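Local coordinates for protein bifunctional enzyme cysn/cysc (Mycobacterium tuberculosis, PDB 4BZX) that catalyses the ATP-dependent phosphorylation of adenosine-5'-phosphosulfate at its 3'-hydroxyl, the APS kinase step of sulfate activation, at residues 36-41 against 67-72; 5-10 against 78-83; 57-62 against 88-93; 46-51 against 62-67. All blocks are in the same frame, centred on the assembly; numbering follows the deposited sequence.

A P-loop kinase shows how one helix can serve several layers at once: contacts 1, 3 and 4 all use helix 55-74. Contact 2 is the buried centre, two parallel strands joined by regular backbone hydrogen bonds with largely apolar side chains on both faces. Contact 1 lays the helix over edge strand 35-37 through apolar side-chain packing that is partly open to solvent. In contact 3 the same helix meets helix 88-101, again without a hydrogen bond across, while R58 and L62, which touch H90, also meet the APS, joined by N61. Contact 4, farther out, is the polar one, where a salt bridge ties a loop to the helix. Y36 and L38 hydrogen-bond to L80, joining contacts 1 and 2 in one sheet.

Contact 1 (36-41 against 67-72); sequences YVLDGD and HVATLL. With ADX (adenosine-5'-phosphosulfate), chain C; EDO (1,2-ethanediol), chain K; EDO (1,2-ethanediol), chain H.
In the α/β core of this P-loop kinase, the end of strand 35-37 and the residues leading from it to the APS pocket lie under helix 55-74, and L38 carries most of the contact. Its CG stands anti to the carbonyl carbon (chi1 -67°), which sends both branches to the helix, with V68 CG1 near each of them. CD1 sits 3.8 Å from V68 CG1 and 4.0 Å from A69 CB, while CD2 meets L72 CD1 at 3.8 Å, the two leucines reaching toward each other tip to tip. The same L72 CD1 comes obliquely to the ring of Y36, 4.0 Å from CD2. No hydrogen bond crosses; strand 35-37 lies at one edge of the parallel sheet, and its backbone pairs with strand 78-82, whose V79 also touches L38 and L72. Beyond L38 the chain turns into helix 40-43, with D39 at the N-cap and its OD2 hydrogen-bonded to S18. There G40 CA approaches O1A of APS to 3.7 Å, and D41 CB lies 3.5 Å from the ligand O3'.

Contact 2 (5-10 against 78-83); sequences KTVWFT and LVLVPA. With ADX (adenosine-5'-phosphosulfate), chain C.
Strands 5-10 and 78-82 are adjacent central strands in the parallel sheet of the P-loop NTPase fold, T6 opposite V79 and W8 opposite V81, their axes 4.7 Å apart and inclined by 15°. The backbone supplies the polar part. V79 N donates to K5 O, V7 N to V79 O at 2.8 Å, V81 N to V7 O and F9 N to V81 O, so that V7 and V81 each bond through both N and O. A last bond, A83 N to F9 O at 3.2 Å, carries the pairing past the end of strand 78-82, where A83 CA lies 3.3 Å from O2A of APS. F9 N differs from the rest in approaching V81 O from above the carbonyl plane, 40° out of it.

Carbon contacts fill both faces. On one, W8 holds its CG anti to the backbone N (chi1 -165°), which lays the indole against V81 in a CH-pi contact, CG1 being 3.9 Å from the centroid of the six-membered ring. On the other, V7 CB packs 3.9 Å from L80 CD2, and in one of two F9 conformers the ring turns its edge to the same methyl.

The T6-W8 face is covered by helix 55-74, through A69 and L62, and T6 OG1 is hydrogen-bonded to H98 of helix 88-101. Against the F9-L80 face lies helix 17-30, with A21 and V24, while strand 104-110 continues the sheet beyond strand 5-10.

Contact 3 (57-62 against 88-93); sequences DRAENL and AEHRAL. With ADX (adenosine-5'-phosphosulfate), chain C.
The imidazole of H90 fits against R58, A59 and L62 of helix 55-74, where two neighbouring helices of the α/β fold run side by side at 21° with their axes 9.9 Å apart. L62 CD1 touches H90 ND1 at 3.6 Å, and H90 NE2 lies 3.9 Å from A59 CA; both approach the ring obliquely. H90 reaches them with its CG anti to the carbonyl carbon (chi1 -62°), and L93 CD2 adds a looser contact to A59 O. Farther out, the same part of helix 55-74 faces APS with R58, N61 and L62. The R58 side chain, extended from CG to NE and held at NE by a hydrogen bond to F53 O, bridges sulfate and adenine: NH1 hydrogen-bonds O2B (2.8 Å) near the guanidinium plane, and NH2 hydrogen-bonds N1 (3.0 Å), more bent at 137°. N61 ND2 makes weak hydrogen bonds to O1A of the phosphate and O3B of the sulfate. L62 turns its other methyl to the ligand, CD2 lying 3.5 Å from sulfate O1B.

Contact 4 (46-51 against 62-67); sequences GLNADL and LRRLSH. With ADX (adenosine-5'-phosphosulfate), chain C; EDO (1,2-ethanediol), chain H.
R64 and D50 meet end-on in a salt bridge that fastens the loop 46-51, two overlapping type I turns between helix 40-43 and helix 55-74, to the side of the longer helix. Guanidinium and carboxylate approach from opposite directions and are nearly coplanar, their planes 18° apart. Each terminal nitrogen takes one oxygen on its syn lone pair: NH1 donates to D50 OD1 and NH2 to D50 OD2, both at 2.8 Å, the second bond almost straight at 174°. D50 presents its carboxylate this way with CG between the backbone N and the carbonyl carbon. R64 NH1 gives a further bond, 3.0 Å long, to a lone pair of N48 OD1. Here the asparagine slides past the arginine in the reverse direction, amide and guanidinium planes 39° apart. Two bonds at NH1 and one at NH2 should therefore restrict rotation of the guanidinium, while NE forms a salt bridge with E60 OE2 on the same helix, so R64 lies between two acidic residues. In the given conformer of L65, its CD2 packs 4.0 Å from N48 ND2. L51 CD1 lies over one guanidinium face, offset toward the rim, 3.7 Å from R64 NH1.

Contact 1 (36-41 against 67-72)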
# COMPACT_ATOMS: atom_id res chain seq x y z
N TYR A 36 10.93 6.90 1.06
CA TYR A 36 10.37 7.07 -0.28
C TYR A 36 9.12 6.30 -0.46
O TYR A 36 9.06 5.11 -0.06
CB TYR A 36 11.45 6.56 -1.28
CG TYR A 36 11.16 7.02 -2.68
CD1 TYR A 36 11.45 8.32 -3.08
CD2 TYR A 36 10.65 6.16 -3.58
CE1 TYR A 36 11.15 8.77 -4.38
CE2 TYR A 36 10.37 6.59 -4.88
CZ TYR A 36 10.63 7.87 -5.25
OH TYR A 36 10.30 8.18 -6.53
N VAL A 37 8.17 6.90 -1.15
CA VAL A 37 6.88 6.27 -1.41
C VAL A 37 6.81 5.69 -2.81
O VAL A 37 7.06 6.39 -3.81
CB VAL A 37 5.72 7.26 -1.24
CG1 VAL A 37 4.38 6.60 -1.58
CG2 VAL A 37 5.66 7.82 0.16
N LEU A 38 6.53 4.41 -2.89
CA LEU A 38 6.27 3.74 -4.22
C LEU A 38 4.79 3.52 -4.29
O LEU A 38 4.32 2.49 -3.77
CB LEU A 38 6.94 2.37 -4.36
CG LEU A 38 8.43 2.34 -4.41
CD1 LEU A 38 8.88 0.88 -4.38
CD2 LEU A 38 8.99 3.09 -5.62
N ASP A 39 4.07 4.43 -4.91
CA ASP A 39 2.58 4.41 -4.89
C ASP A 39 2.07 3.66 -6.10
O ASP A 39 2.42 4.01 -7.24
CB ASP A 39 2.11 5.86 -4.87
CG ASP A 39 0.57 6.01 -4.75
OD1 ASP A 39 -0.15 5.64 -5.68
OD2 ASP A 39 0.14 6.58 -3.76
N GLY A 40 1.28 2.63 -5.89
CA GLY A 40 0.70 1.82 -6.95
C GLY A 40 0.09 2.62 -8.07
O GLY A 40 0.34 2.37 -9.25
N ASP A 41 -0.76 3.61 -7.72
CA ASP A 41 -1.35 4.44 -8.75
C ASP A 41 -0.31 5.22 -9.56
O ASP A 41 -0.42 5.35 -10.80
CB ASP A 41 -2.37 5.41 -8.08
CG ASP A 41 -3.15 6.24 -9.10
OD1 ASP A 41 -3.87 5.68 -9.92
OD2 ASP A 41 -3.04 7.45 -9.08
N HIS A 67 10.03 -6.10 -5.95
CA HIS A 67 11.43 -6.02 -6.32
C HIS A 67 12.03 -4.62 -6.30
O HIS A 67 13.15 -4.45 -5.79
CB HIS A 67 11.60 -6.58 -7.72
CG HIS A 67 11.53 -8.05 -7.76
ND1 HIS A 67 12.49 -8.85 -7.17
CD2 HIS A 67 10.63 -8.87 -8.34
CE1 HIS A 67 12.14 -10.11 -7.34
NE2 HIS A 67 11.06 -10.15 -8.09
N VAL A 68 11.22 -3.60 -6.71
CA VAL A 68 11.67 -2.26 -6.66
C VAL A 68 11.83 -1.78 -5.17
O VAL A 68 12.82 -1.11 -4.82
CB VAL A 68 10.77 -1.34 -7.44
CG1 VAL A 68 11.20 0.09 -7.29
CG2 VAL A 68 10.71 -1.68 -8.91
N ALA A 69 10.90 -2.18 -4.32
CA ALA A 69 10.97 -1.90 -2.90
C ALA A 69 12.28 -2.50 -2.29
O ALA A 69 12.95 -1.80 -1.52
CB ALA A 69 9.78 -2.37 -2.17
N THR A 70 12.59 -3.77 -2.58
CA THR A 70 13.83 -4.39 -2.01
C THR A 70 15.03 -3.71 -2.47
O THR A 70 15.99 -3.54 -1.69
CB THR A 70 13.96 -5.90 -2.28
OG1 THR A 70 14.01 -6.12 -3.68
CG2 THR A 70 12.85 -6.61 -1.68
N LEU A 71 15.05 -3.22 -3.70
CA LEU A 71 16.20 -2.54 -4.17
C LEU A 71 16.39 -1.18 -3.51
O LEU A 71 17.51 -0.81 -3.14
CB LEU A 71 16.07 -2.50 -5.69
CG LEU A 71 17.03 -1.72 -6.52
CD1 LEU A 71 17.11 -2.51 -7.81
CD2 LEU A 71 16.43 -0.34 -6.69
N LEU A 72 15.31 -0.41 -3.35
CA LEU A 72 15.42 0.87 -2.65
C LEU A 72 15.72 0.65 -1.17
O LEU A 72 16.53 1.40 -0.60
CB LEU A 72 14.16 1.66 -2.79
CG LEU A 72 13.93 2.15 -4.21
CD1 LEU A 72 12.55 2.75 -4.28
CD2 LEU A 72 14.97 3.13 -4.66
SB ADX C . -3.39 -3.45 -7.16
O1B ADX C . -2.65 -3.46 -5.93
O2B ADX C . -4.62 -4.23 -7.10
O3B ADX C . -2.59 -3.84 -8.35
PA ADX C . -3.02 -0.58 -7.26
O1A ADX C . -1.77 -0.75 -8.07
O2A ADX C . -2.91 -0.12 -5.87
O3A ADX C . -3.86 -1.98 -7.41
O5' ADX C . -3.95 0.39 -8.14
C5' ADX C . -5.13 0.83 -7.53
C4' ADX C . -5.34 2.26 -8.07
O4' ADX C . -6.03 2.23 -9.34
C3' ADX C . -6.15 3.02 -7.07
O3' ADX C . -5.53 4.32 -6.93
C2' ADX C . -7.48 3.04 -7.71
O2' ADX C . -8.05 4.33 -7.36
C1' ADX C . -7.36 2.87 -9.20
N9 ADX C . -8.16 1.89 -9.92
C8 ADX C . -8.60 2.03 -11.22
N7 ADX C . -9.26 0.97 -11.63
C5 ADX C . -9.28 0.11 -10.58
C6 ADX C . -9.89 -1.18 -10.39
N6 ADX C . -10.56 -1.77 -11.41
N1 ADX C . -9.72 -1.75 -9.17
C2 ADX C . -9.06 -1.14 -8.21
N3 ADX C . -8.48 0.09 -8.30
C4 ADX C . -8.57 0.72 -9.48
C1 EDO K . -4.23 3.31 -12.64
O1 EDO K . -4.13 3.52 -11.19
C2 EDO K . -4.92 4.52 -13.20
O2 EDO K . -4.63 5.61 -12.30
C1 EDO H . 8.86 -13.11 -7.66
O1 EDO H . 8.08 -14.08 -8.35
C2 EDO H . 10.18 -13.07 -8.39
O2 EDO H . 10.09 -12.16 -9.47

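Contact 2 (5-10 against 78-83)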
# COMPACT_ATOMS: atom_id res chain seq x y z
N LYS A 5 14.05 -0.71 5.10
CA LYS A 5 12.93 -1.59 5.38
C LYS A 5 11.75 -1.14 4.52
O LYS A 5 11.73 -0.05 4.02
CB LYS A 5 12.53 -1.50 6.85
CG LYS A 5 13.73 -1.67 7.78
CD LYS A 5 13.33 -1.58 9.22
CE LYS A 5 14.62 -1.56 10.06
NZ LYS A 5 14.25 -1.65 11.47
N THR A 6 10.76 -2.01 4.40
CA THR A 6 9.53 -1.73 3.62
C THR A 6 8.29 -1.80 4.51
O THR A 6 8.09 -2.79 5.30
CB THR A 6 9.42 -2.70 2.47
OG1 THR A 6 10.54 -2.50 1.60
CG2 THR A 6 8.16 -2.54 1.75
N VAL A 7 7.42 -0.79 4.36
CA VAL A 7 6.14 -0.77 4.91
C VAL A 7 5.12 -0.92 3.78
O VAL A 7 5.04 -0.09 2.90
CB VAL A 7 5.86 0.51 5.67
CG1 VAL A 7 4.42 0.47 6.21
CG2 VAL A 7 6.92 0.66 6.77
N TRP A 8 4.45 -2.05 3.78
CA TRP A 8 3.54 -2.40 2.70
C TRP A 8 2.12 -2.16 3.18
O TRP A 8 1.69 -2.86 4.14
CB TRP A 8 3.73 -3.85 2.38
CG TRP A 8 3.14 -4.25 1.08
CD1 TRP A 8 1.83 -4.59 0.84
CD2 TRP A 8 3.82 -4.39 -0.19
NE1 TRP A 8 1.67 -4.96 -0.48
CE2 TRP A 8 2.85 -4.81 -1.14
CE3 TRP A 8 5.12 -4.13 -0.62
CZ2 TRP A 8 3.19 -5.02 -2.50
CZ3 TRP A 8 5.42 -4.36 -1.97
CH2 TRP A 8 4.44 -4.76 -2.85
N PHE A 9 1.39 -1.23 2.54
CA PHE A 9 0.01 -0.78 2.98
C PHE A 9 -1.06 -1.38 2.03
O PHE A 9 -1.03 -0.94 0.87
CB PHE A 9 -0.19 0.74 2.86
CG PHE A 9 0.69 1.60 3.74
CD1 PHE A 9 1.94 1.95 3.30
CD2 PHE A 9 0.23 2.12 4.94
CE1 PHE A 9 2.78 2.76 4.08
CE2 PHE A 9 1.07 2.91 5.74
CZ PHE A 9 2.34 3.25 5.28
N THR A 10 -2.00 -2.27 2.52
CA THR A 10 -3.04 -2.93 1.76
C THR A 10 -4.38 -2.41 2.23
O THR A 10 -4.52 -2.00 3.42
CB THR A 10 -2.91 -4.45 1.91
OG1 THR A 10 -3.98 -5.12 1.24
CG2 THR A 10 -2.96 -4.91 3.41
N LEU A 78 13.81 3.87 3.75
CA LEU A 78 12.57 3.36 4.28
C LEU A 78 11.51 3.51 3.19
O LEU A 78 11.06 4.59 2.86
CB LEU A 78 12.15 4.15 5.54
CG LEU A 78 11.01 3.58 6.38
CD1 LEU A 78 9.68 3.79 5.74
CD2 LEU A 78 11.25 2.12 6.75
N VAL A 79 11.06 2.38 2.69
CA VAL A 79 10.16 2.37 1.54
C VAL A 79 8.71 2.17 1.98
O VAL A 79 8.44 1.25 2.70
CB VAL A 79 10.56 1.26 0.56
CG1 VAL A 79 9.68 1.30 -0.68
CG2 VAL A 79 12.04 1.39 0.17
N LEU A 80 7.80 3.00 1.45
CA LEU A 80 6.38 2.97 1.83
C LEU A 80 5.65 2.57 0.54
O LEU A 80 5.85 3.24 -0.46
CB LEU A 80 5.92 4.33 2.30
CG LEU A 80 6.72 4.75 3.54
CD1 LEU A 80 7.09 6.20 3.56
CD2 LEU A 80 5.98 4.31 4.77
N VAL A 81 4.86 1.49 0.56
CA VAL A 81 4.18 1.01 -0.64
C VAL A 81 2.65 0.96 -0.47
O VAL A 81 2.11 -0.05 -0.02
CB VAL A 81 4.69 -0.37 -1.07
CG1 VAL A 81 4.01 -0.77 -2.37
CG2 VAL A 81 6.22 -0.45 -1.13
N PRO A 82 1.98 2.07 -0.86
CA PRO A 82 0.53 2.07 -0.84
C PRO A 82 -0.01 1.49 -2.12
O PRO A 82 0.10 2.10 -3.21
CB PRO A 82 0.20 3.52 -0.68
CG PRO A 82 1.29 4.23 -1.38
CD PRO A 82 2.49 3.47 -1.04
N ALA A 83 -0.48 0.25 -2.02
CA ALA A 83 -1.07 -0.45 -3.17
C ALA A 83 -2.17 -1.34 -2.65
O ALA A 83 -2.09 -1.80 -1.54
CB ALA A 83 -0.08 -1.30 -3.84
SB ADX C . -3.39 -3.45 -7.16
O1B ADX C . -2.65 -3.46 -5.93
O2B ADX C . -4.62 -4.23 -7.10
O3B ADX C . -2.59 -3.84 -8.35
PA ADX C . -3.02 -0.58 -7.26
O1A ADX C . -1.77 -0.75 -8.07
O2A ADX C . -2.91 -0.12 -5.87
O3A ADX C . -3.86 -1.98 -7.41
O5' ADX C . -3.95 0.39 -8.14
C5' ADX C . -5.13 0.83 -7.53
C4' ADX C . -5.34 2.26 -8.07
O4' ADX C . -6.03 2.23 -9.34
C3' ADX C . -6.15 3.02 -7.07
O3' ADX C . -5.53 4.32 -6.93
C2' ADX C . -7.48 3.04 -7.71
O2' ADX C . -8.05 4.33 -7.36
C1' ADX C . -7.36 2.87 -9.20
N9 ADX C . -8.16 1.89 -9.92
C8 ADX C . -8.60 2.03 -11.22
N7 ADX C . -9.26 0.97 -11.63
C5 ADX C . -9.28 0.11 -10.58
C6 ADX C . -9.89 -1.18 -10.39
N6 ADX C . -10.56 -1.77 -11.41
N1 ADX C . -9.72 -1.75 -9.17
C2 ADX C . -9.06 -1.14 -8.21
N3 ADX C . -8.48 0.09 -8.30
C4 ADX C . -8.57 0.72 -9.48

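Contact 3 (57-62 against 88-93)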
# COMPACT_ATOMS: atom_id res chain seq x y z
N ASP A 57 -2.61 -9.21 -13.99
CA ASP A 57 -1.93 -7.92 -14.07
C ASP A 57 -1.66 -7.32 -12.70
O ASP A 57 -0.58 -6.75 -12.47
CB ASP A 57 -2.71 -6.95 -14.95
CG ASP A 57 -2.49 -7.19 -16.42
OD1 ASP A 57 -1.77 -8.16 -16.79
OD2 ASP A 57 -3.00 -6.38 -17.23
N ARG A 58 -2.62 -7.46 -11.76
CA ARG A 58 -2.38 -6.99 -10.40
C ARG A 58 -1.19 -7.77 -9.77
O ARG A 58 -0.28 -7.17 -9.12
CB ARG A 58 -3.61 -7.08 -9.54
CG ARG A 58 -4.75 -6.19 -9.95
CD ARG A 58 -5.93 -6.51 -9.08
NE ARG A 58 -7.17 -5.90 -9.52
CZ ARG A 58 -7.82 -4.92 -8.91
NH1 ARG A 58 -7.30 -4.21 -7.98
NH2 ARG A 58 -9.02 -4.61 -9.39
N ALA A 59 -1.13 -9.07 -9.99
CA ALA A 59 -0.03 -9.87 -9.43
C ALA A 59 1.32 -9.42 -9.94
O ALA A 59 2.28 -9.35 -9.15
CB ALA A 59 -0.23 -11.34 -9.80
N GLU A 60 1.38 -9.15 -11.25
CA GLU A 60 2.55 -8.64 -11.92
C GLU A 60 2.93 -7.26 -11.41
O GLU A 60 4.10 -6.99 -11.19
CB GLU A 60 2.40 -8.67 -13.42
CG GLU A 60 3.62 -8.18 -14.21
CD GLU A 60 4.93 -8.94 -14.00
OE1 GLU A 60 4.94 -10.06 -13.42
OE2 GLU A 60 5.97 -8.39 -14.41
N ASN A 61 1.94 -6.39 -11.25
CA ASN A 61 2.15 -5.04 -10.73
C ASN A 61 2.85 -5.10 -9.37
O ASN A 61 3.86 -4.45 -9.16
CB ASN A 61 0.80 -4.38 -10.62
CG ASN A 61 0.86 -3.00 -10.05
OD1 ASN A 61 1.51 -2.09 -10.61
ND2 ASN A 61 0.17 -2.82 -8.91
N LEU A 62 2.33 -5.95 -8.52
CA LEU A 62 2.78 -6.09 -7.14
C LEU A 62 4.12 -6.87 -7.06
O LEU A 62 5.00 -6.54 -6.21
CB LEU A 62 1.70 -6.68 -6.34
CG LEU A 62 0.40 -5.83 -6.32
CD1 LEU A 62 -0.76 -6.64 -5.78
CD2 LEU A 62 0.65 -4.53 -5.57
N ALA A 88 -4.50 -12.29 -0.54
CA ALA A 88 -3.51 -12.75 0.39
C ALA A 88 -2.23 -13.18 -0.31
O ALA A 88 -1.14 -12.92 0.22
CB ALA A 88 -4.04 -13.93 1.26
N GLU A 89 -2.37 -13.85 -1.46
CA GLU A 89 -1.21 -14.34 -2.23
C GLU A 89 -0.29 -13.18 -2.72
O GLU A 89 0.93 -13.38 -2.86
CB GLU A 89 -1.61 -15.26 -3.41
CG GLU A 89 -2.26 -14.57 -4.58
CD GLU A 89 -2.72 -15.50 -5.72
OE1 GLU A 89 -3.10 -16.64 -5.47
OE2 GLU A 89 -2.75 -15.04 -6.88
N HIS A 90 -0.89 -12.03 -3.01
CA HIS A 90 -0.15 -10.81 -3.37
C HIS A 90 0.73 -10.32 -2.22
O HIS A 90 1.92 -10.06 -2.41
CB HIS A 90 -1.10 -9.66 -3.76
CG HIS A 90 -1.94 -9.94 -4.95
ND1 HIS A 90 -3.12 -9.30 -5.22
CD2 HIS A 90 -1.75 -10.82 -5.96
CE1 HIS A 90 -3.61 -9.75 -6.36
NE2 HIS A 90 -2.77 -10.67 -6.83
N ARG A 91 0.17 -10.21 -1.02
CA ARG A 91 0.99 -9.87 0.15
C ARG A 91 2.04 -10.96 0.50
O ARG A 91 3.14 -10.63 0.94
CB ARG A 91 0.15 -9.61 1.35
CG ARG A 91 -0.63 -8.28 1.26
CD ARG A 91 -2.10 -8.34 1.01
NE ARG A 91 -2.86 -9.25 1.89
CZ ARG A 91 -4.18 -9.39 1.84
NH1 ARG A 91 -4.92 -8.68 0.99
NH2 ARG A 91 -4.78 -10.27 2.65
N ALA A 92 1.68 -12.23 0.36
CA ALA A 92 2.61 -13.32 0.62
C ALA A 92 3.78 -13.25 -0.31
O ALA A 92 4.90 -13.51 0.11
CB ALA A 92 1.91 -14.70 0.46
N LEU A 93 3.52 -12.99 -1.57
CA LEU A 93 4.56 -12.85 -2.59
C LEU A 93 5.50 -11.69 -2.27
O LEU A 93 6.72 -11.85 -2.35
CB LEU A 93 3.95 -12.62 -3.97
CG LEU A 93 4.93 -12.33 -5.11
CD1 LEU A 93 6.04 -13.35 -5.17
CD2 LEU A 93 4.20 -12.23 -6.45
SB ADX C . -3.39 -3.45 -7.16
O1B ADX C . -2.65 -3.46 -5.93
O2B ADX C . -4.62 -4.23 -7.10
O3B ADX C . -2.59 -3.84 -8.35
PA ADX C . -3.02 -0.58 -7.26
O1A ADX C . -1.77 -0.75 -8.07
O2A ADX C . -2.91 -0.12 -5.87
O3A ADX C . -3.86 -1.98 -7.41
O5' ADX C . -3.95 0.39 -8.14
C5' ADX C . -5.13 0.83 -7.53
C4' ADX C . -5.34 2.26 -8.07
O4' ADX C . -6.03 2.23 -9.34
C3' ADX C . -6.15 3.02 -7.07
O3' ADX C . -5.53 4.32 -6.93
C2' ADX C . -7.48 3.04 -7.71
O2' ADX C . -8.05 4.33 -7.36
C1' ADX C . -7.36 2.87 -9.20
N9 ADX C . -8.16 1.89 -9.92
C8 ADX C . -8.60 2.03 -11.22
N7 ADX C . -9.26 0.97 -11.63
C5 ADX C . -9.28 0.11 -10.58
C6 ADX C . -9.89 -1.18 -10.39
N6 ADX C . -10.56 -1.77 -11.41
N1 ADX C . -9.72 -1.75 -9.17
C2 ADX C . -9.06 -1.14 -8.21
N3 ADX C . -8.48 0.09 -8.30
C4 ADX C . -8.57 0.72 -9.48

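Contact 4 (46-51 against 62-67)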
# COMPACT_ATOMS: atom_id res chain seq x y z
N GLY A 46 3.90 4.75 -15.20
CA GLY A 46 5.24 4.59 -15.76
C GLY A 46 5.65 3.13 -15.83
O GLY A 46 5.36 2.43 -16.83
N LEU A 47 6.37 2.66 -14.81
CA LEU A 47 6.89 1.30 -14.77
C LEU A 47 5.78 0.29 -15.10
O LEU A 47 5.97 -0.66 -15.87
CB LEU A 47 7.46 1.00 -13.41
CG LEU A 47 7.90 -0.44 -13.19
CD1 LEU A 47 8.98 -0.82 -14.19
CD2 LEU A 47 8.36 -0.63 -11.75
N ASN A 48 4.63 0.52 -14.45
CA ASN A 48 3.49 -0.37 -14.59
C ASN A 48 2.38 0.09 -15.50
O ASN A 48 1.27 -0.46 -15.44
CB ASN A 48 3.01 -0.74 -13.21
CG ASN A 48 4.08 -1.49 -12.46
OD1 ASN A 48 4.84 -2.27 -13.05
ND2 ASN A 48 4.22 -1.19 -11.25
N ALA A 49 2.70 0.97 -16.46
CA ALA A 49 1.70 1.45 -17.43
C ALA A 49 1.16 0.44 -18.41
O ALA A 49 0.11 0.66 -19.06
CB ALA A 49 2.23 2.67 -18.19
N ASP A 50 1.84 -0.70 -18.52
CA ASP A 50 1.42 -1.78 -19.39
C ASP A 50 0.40 -2.72 -18.74
O ASP A 50 -0.12 -3.65 -19.39
CB ASP A 50 2.63 -2.58 -19.87
CG ASP A 50 3.44 -3.21 -18.72
OD1 ASP A 50 3.57 -2.60 -17.64
OD2 ASP A 50 3.98 -4.34 -18.91
N LEU A 51 0.09 -2.49 -17.47
CA LEU A 51 -0.77 -3.39 -16.73
C LEU A 51 -2.13 -2.78 -16.45
O LEU A 51 -2.24 -1.61 -16.12
CB LEU A 51 -0.08 -3.76 -15.39
CG LEU A 51 1.31 -4.37 -15.53
CD1 LEU A 51 1.94 -4.50 -14.19
CD2 LEU A 51 1.22 -5.71 -16.29
N LEU A 62 2.33 -5.95 -8.52
CA LEU A 62 2.78 -6.09 -7.14
C LEU A 62 4.12 -6.87 -7.06
O LEU A 62 5.00 -6.54 -6.21
CB LEU A 62 1.70 -6.68 -6.34
CG LEU A 62 0.40 -5.83 -6.32
CD1 LEU A 62 -0.76 -6.64 -5.78
CD2 LEU A 62 0.65 -4.53 -5.57
N ARG A 63 4.33 -7.83 -7.96
CA ARG A 63 5.66 -8.47 -8.08
C ARG A 63 6.75 -7.46 -8.39
O ARG A 63 7.84 -7.44 -7.79
CB ARG A 63 5.61 -9.59 -9.17
CG ARG A 63 6.88 -10.41 -9.25
CD ARG A 63 6.89 -11.30 -10.50
NE ARG A 63 7.14 -10.55 -11.71
CZ ARG A 63 8.33 -10.07 -12.12
NH1 ARG A 63 9.44 -10.37 -11.49
NH2 ARG A 63 8.42 -9.37 -13.24
N ARG A 64 6.48 -6.62 -9.37
CA ARG A 64 7.41 -5.65 -9.74
C ARG A 64 7.67 -4.66 -8.60
O ARG A 64 8.82 -4.28 -8.31
CB ARG A 64 6.92 -4.92 -10.98
CG ARG A 64 6.92 -5.72 -12.29
CD ARG A 64 6.40 -4.85 -13.40
NE ARG A 64 6.03 -5.57 -14.60
CZ ARG A 64 5.52 -5.00 -15.70
NH1 ARG A 64 5.26 -3.69 -15.71
NH2 ARG A 64 5.16 -5.71 -16.73
N LEU A 65 6.57 -4.18 -8.00
CA LEU A 65 6.72 -3.26 -6.89
C LEU A 65 7.54 -3.88 -5.74
O LEU A 65 8.31 -3.19 -5.10
CB LEU A 65 5.34 -2.88 -6.41
CG LEU A 65 4.54 -1.92 -7.26
CD1 LEU A 65 3.20 -1.63 -6.58
CD2 LEU A 65 5.40 -0.65 -7.47
N SER A 66 7.35 -5.15 -5.48
CA SER A 66 8.10 -5.79 -4.40
C SER A 66 9.60 -5.80 -4.69
O SER A 66 10.37 -5.52 -3.78
CB SER A 66 7.55 -7.15 -4.02
OG SER A 66 7.77 -8.14 -5.03
N HIS A 67 10.03 -6.10 -5.95
CA HIS A 67 11.43 -6.02 -6.32
C HIS A 67 12.03 -4.62 -6.30
O HIS A 67 13.15 -4.45 -5.79
CB HIS A 67 11.60 -6.58 -7.72
CG HIS A 67 11.53 -8.05 -7.76
ND1 HIS A 67 12.49 -8.85 -7.17
CD2 HIS A 67 10.63 -8.87 -8.34
CE1 HIS A 67 12.14 -10.11 -7.34
NE2 HIS A 67 11.06 -10.15 -8.09
SB ADX C . -3.39 -3.45 -7.16
O1B ADX C . -2.65 -3.46 -5.93
O2B ADX C . -4.62 -4.23 -7.10
O3B ADX C . -2.59 -3.84 -8.35
PA ADX C . -3.02 -0.58 -7.26
O1A ADX C . -1.77 -0.75 -8.07
O2A ADX C . -2.91 -0.12 -5.87
O3A ADX C . -3.86 -1.98 -7.41
O5' ADX C . -3.95 0.39 -8.14
C5' ADX C . -5.13 0.83 -7.53
C4' ADX C . -5.34 2.26 -8.07
O4' ADX C . -6.03 2.23 -9.34
C3' ADX C . -6.15 3.02 -7.07
O3' ADX C . -5.53 4.32 -6.93
C2' ADX C . -7.48 3.04 -7.71
O2' ADX C . -8.05 4.33 -7.36
C1' ADX C . -7.36 2.87 -9.20
N9 ADX C . -8.16 1.89 -9.92
C8 ADX C . -8.60 2.03 -11.22
N7 ADX C . -9.26 0.97 -11.63
C5 ADX C . -9.28 0.11 -10.58
C6 ADX C . -9.89 -1.18 -10.39
N6 ADX C . -10.56 -1.77 -11.41
N1 ADX C . -9.72 -1.75 -9.17
C2 ADX C . -9.06 -1.14 -8.21
N3 ADX C . -8.48 0.09 -8.30
C4 ADX C . -8.57 0.72 -9.48
C1 EDO H . 8.86 -13.11 -7.66
O1 EDO H . 8.08 -14.08 -8.35
C2 EDO H . 10.18 -13.07 -8.39
O2 EDO H . 10.09 -12.16 -9.47